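PDB 4ZDT: structure-specific endonuclease subunit slx4 from Schizosaccharomyces pombe, which serves as the regulatory subunit of the slx1-slx4 endonuclease, which cuts branched DNA near its junctions during repair and recombination, and contributes here its slx1-binding C-terminal domain. Local coordinates for residues 11-16 with 56-61; 19-24 with 40-45; 26-31 with 62-67. All blocks are in the same frame, centred on the assembly; numbering follows the deposited sequence.

From the N terminus, helix 3-18 runs first and supplies residues 11-16, whose partner 56-61 on helix 52-62 comes late in the chain, so contact 1 closes a long loop of 39 residues. Contact 2 (19-24 with 40-45) lies wholly within that loop and ties the turn before helix 23-29, and the first turn of that helix, to helix 36-45. Contact 3 (26-31 with 62-67) starts inside both loops and ends beyond them, crossing each, and joins the end of helix 23-29 to the segment after helix 52-62. Contacts 1 and 2 touch through V15 against W42 and L43; contacts 1 and 3 meet where W58 packs on V64. All four helices are thereby linked.

Contact 1: residues 11-16 with 56-61; sequences AISQVV and KSWCDK
W58 reaches from helix 52-62 to helix 3-18 and meets I12, S13 and V16, three residues of one helical surface. The tight part is the indole face: I12 CG2 stands 3.5 Å above the ring plane, and its line to the centroid of the six-membered ring is 13° off the normal, which makes this a CH-pi contact. CG2 lies opposite the backbone N of I12, while the other branch brings CD1 to 3.9 Å from W58 CB. At the ring edge W58 NE1 donates to S13 OG at 2.8 Å with an N-H...O angle of 157°, and the oxygen lies in the indole plane. One face and the N-H edge are thus engaged together, which should restrict rotation of the ring.

V16 is the looser partner, its CG2 coming obliquely to W58 CH2 at 3.9 Å. All four touching residues are buried, whereas K56, D60 and K61 are on the exposed side of their helix and take no part. S13 OG also bonds to the backbone oxygen of C45 of the slx1 chain, so the tryptophan edge lies close to the subunit interface, where V47 of slx1 packs on both S13 and W58.

The short helical segments cross at -76° with axes 11.3 Å apart, a gap the indole bridges. Around them, F39 of helix 36-45 packs on I12 and V16, and I28 of helix 23-29 touches V16 and W58.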
loop_
_atom_site.group_PDB
_atom_site.type_symbol
_atom_site.label_atom_id
_atom_site.label_comp_id
_atom_site.label_asym_id
_atom_site.label_seq_id
_atom_site.Cartn_x
_atom_site.Cartn_y
_atom_site.Cartn_z
ATOM N N ALA B 11 8.705 9.924 6.316
ATOM C CA ALA B 11 8.223 10.942 5.396
ATOM C C ALA B 11 7.906 10.383 4.005
ATOM O O ALA B 11 6.903 10.785 3.397
ATOM C CB ALA B 11 9.225 12.101 5.296
ATOM N N ILE B 12 8.730 9.454 3.499
ATOM C CA ILE B 12 8.434 8.832 2.197
ATOM C C ILE B 12 7.111 8.046 2.309
ATOM O O ILE B 12 6.221 8.189 1.454
ATOM C CB ILE B 12 9.582 7.914 1.675
ATOM C CG1 ILE B 12 10.905 8.701 1.499
ATOM C CG2 ILE B 12 9.192 7.235 0.345
ATOM C CD1 ILE B 12 12.160 7.792 1.446
ATOM N N SER B 13 6.977 7.244 3.374
ATOM C CA SER B 13 5.754 6.473 3.593
ATOM C C SER B 13 4.533 7.392 3.676
ATOM O O SER B 13 3.483 7.091 3.082
ATOM C CB SER B 13 5.861 5.599 4.845
ATOM O OG SER B 13 6.947 4.670 4.726
ATOM N N GLN B 14 4.673 8.503 4.407
ATOM C CA GLN B 14 3.582 9.460 4.554
ATOM C C GLN B 14 3.158 10.055 3.231
ATOM O O GLN B 14 1.962 10.206 2.990
ATOM C CB GLN B 14 3.889 10.558 5.588
ATOM C CG GLN B 14 4.013 10.041 7.014
ATOM C CD GLN B 14 2.761 9.325 7.498
ATOM O OE1 GLN B 14 1.672 9.910 7.548
ATOM N NE2 GLN B 14 2.907 8.062 7.861
ATOM N N VAL B 15 4.108 10.365 2.348
ATOM C CA VAL B 15 3.743 10.892 1.040
ATOM C C VAL B 15 2.983 9.860 0.186
ATOM O O VAL B 15 1.961 10.176 -0.470
ATOM C CB VAL B 15 4.972 11.412 0.258
ATOM C CG1 VAL B 15 4.557 11.799 -1.126
ATOM C CG2 VAL B 15 5.605 12.633 0.985
ATOM N N VAL B 16 3.495 8.630 0.182
ATOM C CA VAL B 16 2.856 7.535 -0.539
ATOM C C VAL B 16 1.398 7.368 -0.108
ATOM O O VAL B 16 0.516 7.211 -0.960
ATOM C CB VAL B 16 3.649 6.206 -0.334
ATOM C CG1 VAL B 16 2.862 4.993 -0.870
ATOM C CG2 VAL B 16 5.007 6.319 -1.031
ATOM N N LYS B 56 16.102 3.569 -2.229
ATOM C CA LYS B 56 16.482 2.158 -2.272
ATOM C C LYS B 56 16.417 1.510 -0.894
ATOM O O LYS B 56 15.903 0.387 -0.766
ATOM C CB LYS B 56 17.858 1.974 -2.926
ATOM C CG LYS B 56 17.879 2.413 -4.386
ATOM C CD LYS B 56 19.291 2.473 -4.963
ATOM C CE LYS B 56 19.230 2.841 -6.445
ATOM N NZ LYS B 56 20.595 2.996 -7.045
ATOM N N SER B 57 16.919 2.204 0.133
ATOM C CA SER B 57 16.919 1.650 1.492
ATOM C C SER B 57 15.511 1.575 2.057
ATOM O O SER B 57 15.176 0.633 2.770
ATOM C CB SER B 57 17.858 2.410 2.456
ATOM O OG SER B 57 17.495 3.778 2.606
ATOM N N TRP B 58 14.690 2.573 1.728
ATOM C CA TRP B 58 13.284 2.582 2.109
ATOM C C TRP B 58 12.579 1.380 1.472
ATOM O O TRP B 58 11.931 0.610 2.174
ATOM C CB TRP B 58 12.628 3.915 1.696
ATOM C CG TRP B 58 11.177 4.017 2.034
ATOM C CD1 TRP B 58 10.620 4.356 3.237
ATOM C CD2 TRP B 58 10.090 3.783 1.137
ATOM N NE1 TRP B 58 9.241 4.331 3.142
ATOM C CE2 TRP B 58 8.898 3.986 1.859
ATOM C CE3 TRP B 58 10.012 3.430 -0.218
ATOM C CZ2 TRP B 58 7.625 3.840 1.273
ATOM C CZ3 TRP B 58 8.754 3.299 -0.802
ATOM C CH2 TRP B 58 7.579 3.507 -0.051
ATOM N N CYS B 59 12.740 1.207 0.161
ATOM C CA CYS B 59 12.117 0.086 -0.548
ATOM C C CYS B 59 12.538 -1.250 0.059
ATOM O O CYS B 59 11.691 -2.130 0.300
ATOM C CB CYS B 59 12.439 0.086 -2.054
ATOM S SG CYS B 59 11.746 1.412 -3.073
ATOM N N ASP B 60 13.840 -1.405 0.321
ATOM C CA ASP B 60 14.358 -2.666 0.857
ATOM C C ASP B 60 13.769 -2.937 2.221
ATOM O O ASP B 60 13.412 -4.068 2.519
ATOM C CB ASP B 60 15.894 -2.665 0.942
ATOM C CG ASP B 60 16.475 -4.061 1.152
ATOM O OD1 ASP B 60 16.000 -5.026 0.501
ATOM O OD2 ASP B 60 17.412 -4.192 1.965
ATOM N N LYS B 61 13.647 -1.899 3.047
ATOM C CA LYS B 61 13.163 -2.054 4.414
ATOM C C LYS B 61 11.645 -2.302 4.500
ATOM O O LYS B 61 11.184 -3.040 5.371
ATOM C CB LYS B 61 13.564 -0.833 5.250
ATOM C CG LYS B 61 13.045 -0.792 6.676
ATOM C CD LYS B 61 13.908 -1.621 7.609
ATOM C CE LYS B 61 13.460 -1.491 9.051
ATOM N NZ LYS B 61 13.521 -0.066 9.544
#

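Contact 2: residues 19-24 with 40-45; sequences AKDNSV and QLWLKR
W42 of helix 36-45 lays its indole against V24 and turns its N-H edge to D21, the residue that forms an Asx turn just ahead of helix 23-29. This joins two helices of the compact all-helical slx4 C-terminal domain, whose family is grouped with the helix-turn-helix folds.

The ring is located from two directions. V24 CG2 is 3.5 Å above the indole plane and over its centre; the line from it to the centroid of the six-membered ring is only 11° off the normal, the evidence for a CH-pi contact. Of the two valine methyls, the one over the ring is the branch lying beside the backbone N. At the edge, W42 NE1 donates to D21 OD2 at 2.8 Å, and the N-H...O angle of 179° makes the bond practically straight. The oxygen lies in the plane of the indole, but the carboxylate is turned steeply against the ring, with 74° between the planes, and the N-H meets OD2 from above the carboxylate plane. A19 CB completes the contact obliquely, 3.9 Å from W42 CH2.

The other carboxylate oxygen is held by S23, whose backbone N closes the Asx turn, S23 N lying 3.1 Å from D21 OD1. The serine hydroxyl also bonds to OD1, but that bond is unusually short and its detail doubtful. The turn probably helps to hold the carboxylate toward the tryptophan, as a second shell behind the first.

Elsewhere K46 makes a cation-pi contact with W42, and V15 of helix 3-18 packs on the same side chain. Besides its N-H bond, the indole comes close to the backbone at another point of its edge: W42 CZ2 is 3.3 Å from D21 O, which lies in the ring plane.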
loop_
_atom_site.group_PDB
_atom_site.type_symbol
_atom_site.label_atom_id
_atom_site.label_comp_id
_atom_site.label_asym_id
_atom_site.label_seq_id
_atom_site.Cartn_x
_atom_site.Cartn_y
_atom_site.Cartn_z
ATOM N N ALA B 19 -0.784 11.293 -0.410
ATOM C CA ALA B 19 -0.971 11.937 -1.706
ATOM C C ALA B 19 -2.346 11.603 -2.291
ATOM O O ALA B 19 -2.810 10.455 -2.170
ATOM C CB ALA B 19 0.107 11.486 -2.670
ATOM N N LYS B 20 -2.980 12.586 -2.941
ATOM C CA LYS B 20 -4.239 12.333 -3.677
ATOM C C LYS B 20 -4.020 11.299 -4.765
ATOM O O LYS B 20 -4.907 10.507 -5.052
ATOM C CB LYS B 20 -4.816 13.612 -4.310
ATOM C CG LYS B 20 -4.929 14.803 -3.360
ATOM C CD LYS B 20 -6.054 14.677 -2.328
ATOM C CE LYS B 20 -6.164 15.962 -1.495
ATOM N NZ LYS B 20 -7.267 15.901 -0.499
ATOM N N ASP B 21 -2.841 11.325 -5.376
ATOM C CA ASP B 21 -2.448 10.319 -6.349
ATOM C C ASP B 21 -2.006 9.031 -5.623
ATOM O O ASP B 21 -0.870 8.933 -5.129
ATOM C CB ASP B 21 -1.326 10.856 -7.232
ATOM C CG ASP B 21 -0.792 9.824 -8.205
ATOM O OD1 ASP B 21 -1.354 8.714 -8.344
ATOM O OD2 ASP B 21 0.207 10.124 -8.854
ATOM N N ASN B 22 -2.921 8.064 -5.554
ATOM C CA ASN B 22 -2.684 6.835 -4.798
ATOM C C ASN B 22 -2.068 5.708 -5.618
ATOM O O ASN B 22 -1.963 4.559 -5.148
ATOM C CB ASN B 22 -3.978 6.379 -4.098
ATOM C CG ASN B 22 -5.024 5.835 -5.064
ATOM O OD1 ASN B 22 -4.807 5.760 -6.270
ATOM N ND2 ASN B 22 -6.174 5.454 -4.519
ATOM N N SER B 23 -1.660 6.033 -6.840
ATOM C CA SER B 23 -1.162 5.038 -7.775
ATOM C C SER B 23 0.099 4.343 -7.277
ATOM O O SER B 23 0.274 3.143 -7.513
ATOM C CB SER B 23 -0.946 5.633 -9.173
ATOM O OG SER B 23 -0.010 6.706 -9.158
ATOM N N VAL B 24 0.984 5.081 -6.604
ATOM C CA VAL B 24 2.183 4.446 -6.061
ATOM C C VAL B 24 1.797 3.452 -4.966
ATOM O O VAL B 24 2.317 2.349 -4.925
ATOM C CB VAL B 24 3.220 5.456 -5.503
ATOM C CG1 VAL B 24 4.375 4.711 -4.808
ATOM C CG2 VAL B 24 3.761 6.331 -6.612
ATOM N N GLN B 40 11.491 9.173 -7.437
ATOM C CA GLN B 40 12.186 10.344 -6.897
ATOM C C GLN B 40 11.559 11.651 -7.397
ATOM O O GLN B 40 11.322 12.576 -6.611
ATOM C CB GLN B 40 13.678 10.274 -7.233
ATOM C CG GLN B 40 14.523 11.404 -6.638
ATOM C CD GLN B 40 15.989 11.273 -7.007
ATOM O OE1 GLN B 40 16.326 11.057 -8.176
ATOM N NE2 GLN B 40 16.874 11.391 -6.011
ATOM N N LEU B 41 11.272 11.710 -8.700
ATOM C CA LEU B 41 10.620 12.885 -9.306
ATOM C C LEU B 41 9.189 13.050 -8.815
ATOM O O LEU B 41 8.746 14.172 -8.518
ATOM C CB LEU B 41 10.664 12.783 -10.841
ATOM C CG LEU B 41 12.043 12.850 -11.497
ATOM C CD1 LEU B 41 12.043 12.161 -12.882
ATOM C CD2 LEU B 41 12.498 14.292 -11.621
ATOM N N TRP B 42 8.477 11.928 -8.695
ATOM C CA TRP B 42 7.111 11.935 -8.153
ATOM C C TRP B 42 7.125 12.514 -6.739
ATOM O O TRP B 42 6.320 13.381 -6.403
ATOM C CB TRP B 42 6.544 10.506 -8.161
ATOM C CG TRP B 42 5.079 10.323 -7.734
ATOM C CD1 TRP B 42 3.976 10.370 -8.546
ATOM C CD2 TRP B 42 4.594 9.980 -6.425
ATOM N NE1 TRP B 42 2.828 10.114 -7.816
ATOM C CE2 TRP B 42 3.180 9.870 -6.514
ATOM C CE3 TRP B 42 5.214 9.759 -5.182
ATOM C CZ2 TRP B 42 2.375 9.553 -5.408
ATOM C CZ3 TRP B 42 4.408 9.446 -4.075
ATOM C CH2 TRP B 42 3.000 9.348 -4.203
ATOM N N LEU B 43 8.055 12.045 -5.906
ATOM C CA LEU B 43 8.194 12.599 -4.565
ATOM C C LEU B 43 8.509 14.094 -4.593
ATOM O O LEU B 43 7.972 14.857 -3.802
ATOM C CB LEU B 43 9.264 11.844 -3.756
ATOM C CG LEU B 43 8.901 10.393 -3.443
ATOM C CD1 LEU B 43 10.128 9.624 -2.946
ATOM C CD2 LEU B 43 7.721 10.363 -2.437
ATOM N N LYS B 44 9.400 14.499 -5.490
ATOM C CA LYS B 44 9.786 15.914 -5.576
ATOM C C LYS B 44 8.561 16.809 -5.838
ATOM O O LYS B 44 8.376 17.841 -5.179
ATOM C CB LYS B 44 10.859 16.094 -6.650
ATOM C CG LYS B 44 11.417 17.512 -6.763
ATOM C CD LYS B 44 12.473 17.569 -7.861
ATOM C CE LYS B 44 12.801 19.025 -8.226
ATOM N NZ LYS B 44 13.928 19.059 -9.206
ATOM N N ARG B 45 7.712 16.382 -6.777
ATOM C CA ARG B 45 6.428 17.059 -7.052
ATOM C C ARG B 45 5.504 17.120 -5.838
ATOM O O ARG B 45 4.612 17.972 -5.782
ATOM C CB ARG B 45 5.687 16.380 -8.216
ATOM C CG ARG B 45 6.287 16.655 -9.594
ATOM C CD ARG B 45 5.376 16.137 -10.737
ATOM N NE ARG B 45 5.778 14.811 -11.218
ATOM C CZ ARG B 45 5.033 13.705 -11.153
ATOM N NH1 ARG B 45 3.809 13.729 -10.631
ATOM N NH2 ARG B 45 5.522 12.562 -11.625
#

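Contact 3: residues 26-31 with 62-67; sequences IKILTY and YGVLMK
A single water links the backbones of I28 and G63, donating to I28 O at 2.8 Å and to G63 O at 2.9 Å; it is the polar bridge between segments whose direct contacts are all van der Waals. The bridge lies next to the Schellman motif that ends helix 23-29. There Y31, at positive phi (56°), is the C-prime residue, and its backbone N bonds to I28 O, with the bond from S32 N to K27 O completing the motif. I28 O therefore accepts from both the helix-terminating turn and the water.

On the other side, helix 52-62 is followed directly by G63, which also has positive phi, and the chain then runs extended through V64 and L65. In this way the contact brings two helix ends together in the slx4 C-terminal domain.

The apolar part is I28 against V64, which cross at a slant with their CA atoms 5.8 Å apart. V64 CG2 sits 3.8 Å from I28 CG1 and equally close to I28 CD1, so one valine methyl meets two successive carbons of the isoleucine chain. With V64 CG1 anti to the backbone N (chi1 178°), it is the second methyl, CG2, that comes closest to the isoleucine. V16 of helix 3-18 touches I28, and W58 of helix 52-62 touches V64, which extends this pair into the core.

The outer part is less buried, with L65 exposed and Y31 only partly covered. Here R64 of the slx1 chain makes a cation-pi contact with Y31; separately, on the helix itself, W63 of slx1 donates to L29 O. Within slx4, the approach at this outer end is of a methyl to a carbonyl oxygen, L65 CD2 lying 3.6 Å from Y31 O.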
loop_
_atom_site.group_PDB
_atom_site.type_symbol
_atom_site.label_atom_id
_atom_site.label_comp_id
_atom_site.label_asym_id
_atom_site.label_seq_id
_atom_site.Cartn_x
_atom_site.Cartn_y
_atom_site.Cartn_z
ATOM N N ILE B 26 -0.934 1.888 -4.605
ATOM C CA ILE B 26 -1.612 0.749 -5.247
ATOM C C ILE B 26 -0.612 -0.208 -5.893
ATOM O O ILE B 26 -0.799 -1.426 -5.851
ATOM C CB ILE B 26 -2.661 1.230 -6.275
ATOM C CG1 ILE B 26 -3.801 1.966 -5.553
ATOM C CG2 ILE B 26 -3.200 0.054 -7.106
ATOM C CD1 ILE B 26 -4.719 1.062 -4.796
ATOM N N LYS B 27 0.463 0.334 -6.472
ATOM C CA LYS B 27 1.528 -0.517 -6.999
ATOM C C LYS B 27 2.143 -1.382 -5.898
ATOM O O LYS B 27 2.281 -2.602 -6.056
ATOM C CB LYS B 27 2.624 0.311 -7.711
ATOM C CG LYS B 27 2.217 0.767 -9.128
ATOM C CD LYS B 27 3.313 1.643 -9.747
ATOM C CE LYS B 27 2.927 2.134 -11.135
ATOM N NZ LYS B 27 4.079 2.843 -11.720
ATOM N N ILE B 28 2.496 -0.749 -4.787
ATOM C CA ILE B 28 3.089 -1.422 -3.627
ATOM C C ILE B 28 2.147 -2.514 -3.107
ATOM O O ILE B 28 2.570 -3.643 -2.861
ATOM C CB ILE B 28 3.385 -0.400 -2.491
ATOM C CG1 ILE B 28 4.511 0.561 -2.928
ATOM C CG2 ILE B 28 3.746 -1.103 -1.138
ATOM C CD1 ILE B 28 4.663 1.799 -2.020
ATOM N N LEU B 29 0.877 -2.159 -2.947
ATOM C CA LEU B 29 -0.125 -3.085 -2.414
ATOM C C LEU B 29 -0.426 -4.275 -3.333
ATOM O O LEU B 29 -1.060 -5.242 -2.904
ATOM C CB LEU B 29 -1.416 -2.328 -2.073
ATOM C CG LEU B 29 -1.329 -1.268 -0.972
ATOM C CD1 LEU B 29 -2.661 -0.483 -0.855
ATOM C CD2 LEU B 29 -0.939 -1.882 0.379
ATOM N N THR B 30 -0.008 -4.189 -4.590
ATOM C CA THR B 30 -0.232 -5.258 -5.559
ATOM C C THR B 30 1.081 -5.894 -6.005
ATOM O O THR B 30 1.125 -6.601 -7.008
ATOM C CB THR B 30 -1.055 -4.783 -6.779
ATOM O OG1 THR B 30 -0.347 -3.751 -7.472
ATOM C CG2 THR B 30 -2.411 -4.243 -6.329
ATOM N N TYR B 31 2.141 -5.651 -5.231
ATOM C CA TYR B 31 3.477 -6.192 -5.506
ATOM C C TYR B 31 4.008 -5.841 -6.912
ATOM O O TYR B 31 4.700 -6.649 -7.535
ATOM C CB TYR B 31 3.505 -7.733 -5.274
ATOM C CG TYR B 31 2.993 -8.143 -3.892
ATOM C CD1 TYR B 31 3.829 -8.053 -2.780
ATOM C CD2 TYR B 31 1.695 -8.606 -3.708
ATOM C CE1 TYR B 31 3.380 -8.412 -1.525
ATOM C CE2 TYR B 31 1.236 -8.977 -2.454
ATOM C CZ TYR B 31 2.068 -8.875 -1.373
ATOM O OH TYR B 31 1.608 -9.233 -0.128
ATOM N N TYR B 62 10.881 -1.702 3.596
ATOM C CA TYR B 62 9.409 -1.714 3.708
ATOM C C TYR B 62 8.650 -2.513 2.635
ATOM O O TYR B 62 7.423 -2.456 2.593
ATOM C CB TYR B 62 8.864 -0.272 3.809
ATOM C CG TYR B 62 9.366 0.429 5.050
ATOM C CD1 TYR B 62 8.792 0.177 6.300
ATOM C CD2 TYR B 62 10.440 1.313 4.984
ATOM C CE1 TYR B 62 9.269 0.792 7.449
ATOM C CE2 TYR B 62 10.927 1.940 6.128
ATOM C CZ TYR B 62 10.345 1.676 7.354
ATOM O OH TYR B 62 10.829 2.297 8.483
ATOM N N GLY B 63 9.372 -3.244 1.785
ATOM C CA GLY B 63 8.780 -4.220 0.870
ATOM C C GLY B 63 8.287 -3.656 -0.452
ATOM O O GLY B 63 7.202 -4.007 -0.950
ATOM N N VAL B 64 9.069 -2.773 -1.033
ATOM C CA VAL B 64 8.723 -2.217 -2.332
ATOM C C VAL B 64 9.717 -2.759 -3.371
ATOM O O VAL B 64 10.933 -2.710 -3.146
ATOM C CB VAL B 64 8.736 -0.682 -2.260
ATOM C CG1 VAL B 64 8.426 -0.052 -3.622
ATOM C CG2 VAL B 64 7.746 -0.203 -1.169
ATOM N N LEU B 65 9.200 -3.267 -4.493
ATOM C CA LEU B 65 10.033 -3.815 -5.557
ATOM C C LEU B 65 10.531 -2.711 -6.482
ATOM O O LEU B 65 9.777 -1.808 -6.857
ATOM C CB LEU B 65 9.247 -4.841 -6.405
ATOM C CG LEU B 65 8.959 -6.253 -5.874
ATOM C CD1 LEU B 65 8.133 -6.226 -4.622
ATOM C CD2 LEU B 65 8.261 -7.096 -6.948
ATOM N N MET B 66 11.796 -2.812 -6.868
ATOM C CA MET B 66 12.402 -1.839 -7.749
ATOM C C MET B 66 12.667 -2.431 -9.132
ATOM O O MET B 66 13.203 -3.539 -9.248
ATOM C CB MET B 66 13.693 -1.305 -7.109
ATOM C CG MET B 66 13.428 -0.568 -5.787
ATOM S SD MET B 66 14.920 0.027 -4.966
ATOM C CE MET B 66 15.334 -1.393 -3.964
ATOM N N LYS B 67 12.280 -1.695 -10.173
ATOM C CA LYS B 67 12.607 -2.079 -11.551
ATOM C C LYS B 67 14.125 -2.102 -11.718
ATOM O O LYS B 67 14.814 -1.203 -11.239
ATOM C CB LYS B 67 11.979 -1.111 -12.553
ATOM C CG LYS B 67 10.489 -1.335 -12.771
ATOM C CD LYS B 67 9.930 -0.414 -13.857
ATOM C CE LYS B 67 8.418 -0.557 -13.961
ATOM N NZ LYS B 67 7.806 0.479 -14.853
HETATM O O HOH W 1 5.232 -4.334 -3.035
#